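Local coordinates for protein DR2417 (Deinococcus radiodurans, PDB 4XWW) that probably degrades and matures RNA as a homodimeric metallo-beta-lactamase-family ribonuclease with 5'-3' exonuclease and possibly endonuclease activity, at residues L62-I67 against G451-D456. Residues are numbered along the deposited sequence; the frame is centred on the assembly and turned at random.
With MN (manganese (II) ion), chain G.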
ATOM      1  N   LEU A  62      -1.630 -17.439  -4.142  1.00 25.71           N
ATOM      2  CA  LEU A  62      -2.042 -17.570  -2.750  1.00 26.78           C
ATOM      3  C   LEU A  62      -0.998 -18.326  -1.941  1.00 22.93           C
ATOM      4  O   LEU A  62      -0.040 -18.853  -2.491  1.00 24.71           O
ATOM      5  CB  LEU A  62      -3.403 -18.276  -2.659  1.00 35.91           C
ATOM      6  CG  LEU A  62      -3.512 -19.624  -3.361  1.00 39.45           C
ATOM      7  CD1 LEU A  62      -3.488 -20.791  -2.355  1.00 40.60           C
ATOM      8  CD2 LEU A  62      -4.776 -19.680  -4.221  1.00 41.21           C
ATOM      9  N   ILE A  63      -1.177 -18.334  -0.627  1.00 22.31           N
ATOM     10  CA  ILE A  63      -0.226 -18.957   0.279  1.00 21.69           C
ATOM     11  C   ILE A  63      -0.972 -19.960   1.177  1.00 22.03           C
ATOM     12  O   ILE A  63      -2.018 -19.653   1.711  1.00 21.42           O
ATOM     13  CB  ILE A  63       0.494 -17.900   1.151  1.00 24.68           C
ATOM     14  CG1 ILE A  63       1.118 -16.809   0.267  1.00 33.00           C
ATOM     15  CG2 ILE A  63       1.524 -18.573   2.041  1.00 25.17           C
ATOM     16  CD1 ILE A  63       1.589 -15.575   1.025  1.00 36.69           C
ATOM     17  N   VAL A  64      -0.418 -21.148   1.344  1.00 22.64           N
ATOM     18  CA  VAL A  64      -1.046 -22.153   2.190  1.00 23.53           C
ATOM     19  C   VAL A  64      -0.038 -22.590   3.238  1.00 26.70           C
ATOM     20  O   VAL A  64       1.156 -22.360   3.071  1.00 23.97           O
ATOM     21  CB  VAL A  64      -1.553 -23.345   1.361  1.00 24.70           C
ATOM     22  CG1 VAL A  64      -2.641 -22.882   0.417  1.00 24.99           C
ATOM     23  CG2 VAL A  64      -0.421 -24.009   0.610  1.00 26.95           C
ATOM     24  N   PRO A  65      -0.509 -23.208   4.337  1.00 26.19           N
ATOM     25  CA  PRO A  65       0.426 -23.513   5.424  1.00 26.64           C
ATOM     26  C   PRO A  65       1.302 -24.713   5.142  1.00 27.32           C
ATOM     27  O   PRO A  65       0.879 -25.644   4.451  1.00 29.21           O
ATOM     28  CB  PRO A  65      -0.495 -23.805   6.628  1.00 27.40           C
ATOM     29  CG  PRO A  65      -1.871 -23.419   6.213  1.00 31.28           C
ATOM     30  CD  PRO A  65      -1.904 -23.489   4.707  1.00 28.10           C
ATOM     31  N   ARG A  66       2.523 -24.681   5.665  1.00 28.53           N
ATOM     32  CA  ARG A  66       3.354 -25.877   5.744  1.00 27.08           C
ATOM     33  C   ARG A  66       2.696 -26.861   6.693  1.00 27.31           C
ATOM     34  O   ARG A  66       2.336 -26.493   7.802  1.00 28.80           O
ATOM     35  CB  ARG A  66       4.765 -25.533   6.228  1.00 35.82           C
ATOM     36  CG  ARG A  66       5.714 -25.043   5.126  1.00 43.37           C
ATOM     37  CD  ARG A  66       6.978 -25.913   5.080  1.00 51.78           C
ATOM     38  NE  ARG A  66       7.988 -25.409   6.004  1.00 60.61           N
ATOM     39  CZ  ARG A  66       8.935 -26.147   6.573  1.00 58.72           C
ATOM     40  NH1 ARG A  66       9.800 -25.578   7.401  1.00 59.87           N
ATOM     41  NH2 ARG A  66       9.019 -27.446   6.326  1.00 53.51           N
ATOM     42  N   ILE A  67       2.548 -28.112   6.272  1.00 28.07           N
ATOM     43  CA  ILE A  67       1.875 -29.092   7.120  1.00 28.46           C
ATOM     44  C   ILE A  67       2.788 -30.252   7.478  1.00 29.83           C
ATOM     45  O   ILE A  67       2.304 -31.350   7.794  1.00 29.74           O
ATOM     46  CB  ILE A  67       0.584 -29.641   6.466  1.00 34.64           C
ATOM     47  CG1 ILE A  67       0.878 -30.270   5.105  1.00 40.56           C
ATOM     48  CG2 ILE A  67      -0.485 -28.543   6.383  1.00 29.66           C
ATOM     49  CD1 ILE A  67      -0.262 -31.145   4.585  1.00 40.78           C
ATOM     50  N   GLY A 451       5.326 -22.622   8.481  1.00 33.78           N
ATOM     51  CA  GLY A 451       5.659 -21.602   7.508  1.00 39.36           C
ATOM     52  C   GLY A 451       4.760 -21.554   6.299  1.00 33.78           C
ATOM     53  O   GLY A 451       3.632 -22.048   6.333  1.00 30.26           O
ATOM     54  N   ALA A 452       5.268 -20.950   5.222  1.00 30.80           N
ATOM     55  CA  ALA A 452       4.449 -20.677   4.055  1.00 23.74           C
ATOM     56  C   ALA A 452       4.812 -21.572   2.873  1.00 26.51           C
ATOM     57  O   ALA A 452       5.977 -21.910   2.666  1.00 31.32           O
ATOM     58  CB  ALA A 452       4.567 -19.203   3.673  1.00 28.24           C
ATOM     59  N   VAL A 453       3.799 -21.969   2.113  1.00 25.33           N
ATOM     60  CA  VAL A 453       4.003 -22.648   0.839  1.00 26.27           C
ATOM     61  C   VAL A 453       3.302 -21.821  -0.236  1.00 27.56           C
ATOM     62  O   VAL A 453       2.109 -21.543  -0.114  1.00 24.98           O
ATOM     63  CB  VAL A 453       3.444 -24.076   0.832  1.00 26.97           C
ATOM     64  CG1 VAL A 453       3.677 -24.730  -0.533  1.00 28.38           C
ATOM     65  CG2 VAL A 453       4.079 -24.924   1.939  1.00 29.34           C
ATOM     66  N   TYR A 454       4.040 -21.391  -1.261  1.00 29.02           N
ATOM     67  CA  TYR A 454       3.443 -20.547  -2.290  1.00 34.55           C
ATOM     68  C   TYR A 454       2.749 -21.346  -3.382  1.00 27.04           C
ATOM     69  O   TYR A 454       3.231 -22.387  -3.813  1.00 28.61           O
ATOM     70  CB  TYR A 454       4.501 -19.642  -2.932  1.00 26.64           C
ATOM     71  CG  TYR A 454       5.254 -18.795  -1.933  1.00 30.93           C
ATOM     72  CD1 TYR A 454       4.609 -18.241  -0.838  1.00 36.86           C
ATOM     73  CD2 TYR A 454       6.613 -18.565  -2.077  1.00 37.24           C
ATOM     74  CE1 TYR A 454       5.291 -17.468   0.082  1.00 34.22           C
ATOM     75  CE2 TYR A 454       7.303 -17.793  -1.167  1.00 45.20           C
ATOM     76  CZ  TYR A 454       6.638 -17.249  -0.088  1.00 46.71           C
ATOM     77  OH  TYR A 454       7.334 -16.482   0.818  1.00 45.24           O
ATOM     78  N   VAL A 455       1.605 -20.836  -3.818  1.00 26.32           N
ATOM     79  CA  VAL A 455       0.903 -21.367  -4.978  1.00 31.05           C
ATOM     80  C   VAL A 455       0.974 -20.343  -6.112  1.00 35.59           C
ATOM     81  O   VAL A 455       0.611 -19.184  -5.936  1.00 29.33           O
ATOM     82  CB  VAL A 455      -0.563 -21.688  -4.655  1.00 34.48           C
ATOM     83  CG1 VAL A 455      -1.282 -22.214  -5.888  1.00 37.26           C
ATOM     84  CG2 VAL A 455      -0.640 -22.706  -3.523  1.00 37.11           C
ATOM     85  N   ASP A 456       1.458 -20.784  -7.264  1.00 33.38           N
ATOM     86  CA  ASP A 456       1.629 -19.915  -8.422  1.00 35.60           C
ATOM     87  C   ASP A 456       1.207 -20.696  -9.652  1.00 34.16           C
ATOM     88  O   ASP A 456       1.934 -21.564 -10.111  1.00 35.46           O
ATOM     89  CB  ASP A 456       3.079 -19.464  -8.541  1.00 36.62           C
ATOM     90  CG  ASP A 456       3.248 -18.240  -9.428  1.00 38.57           C
ATOM     91  OD1 ASP A 456       2.279 -17.836 -10.103  1.00 33.29           O
ATOM     92  OD2 ASP A 456       4.368 -17.707  -9.459  1.00 33.93           O
TER
HETATM   93 MN    MN G 603       1.479 -16.141 -11.235  1.00 78.86          MN
HETATM   94  O   HOH W   1       2.842 -24.047   9.019  1.00 27.55           O
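The ring of Tyr454 meets Ile63 at its edge, close to the ring plane, with CG1 of Ile63 3.9 Å from CD1 of Tyr454. The two residues form a non-hydrogen-bonded pair of an antiparallel beta ladder, their side chains side by side and pointing the same way; here strand 62-65 of the metallo-beta-lactamase region pairs with strand 452-456, the middle strand of a small three-stranded sheet. Gln57 and Ile60 also touch the tyrosine, whose hydroxyl is hydrogen-bonded to Asp465. A chi1 of -53° sets CG1 of Ile63 beside the backbone N and CG2 anti to that N, where CG2 reaches CB of Ala452 at 3.5 Å, although this CB points away overall.

The other face carries Leu62, Val64, Val453 and Val455. CD1 of Leu62 packs 3.6 Å from CG2 of Val455, and Tyr95 of helix 93-97 touches Leu62, Val64 and Val455. Val64 and Val453 exchange two backbone hydrogen bonds, the one from Val64 N to Val453 O (2.9 Å) being nearly straight at 173°. Beyond Pro65, Arg66 N donates to Gly451 O from above the carbonyl plane, while the Arg66 side chain crosses that of Val453 at about a right angle, CG to CG2 3.6 Å; the guanidinium group of Arg66, through NH2, forms a salt bridge with Asp68. A water bridges Gly451 N and Arg66 O. At the opposite end the ladder runs into a manganese site that Asp456 shares with the carbonyl O of Gly59: OD1 of Asp456 binds manganese at 2.2 Å, while OD2 forms a salt bridge with Arg471.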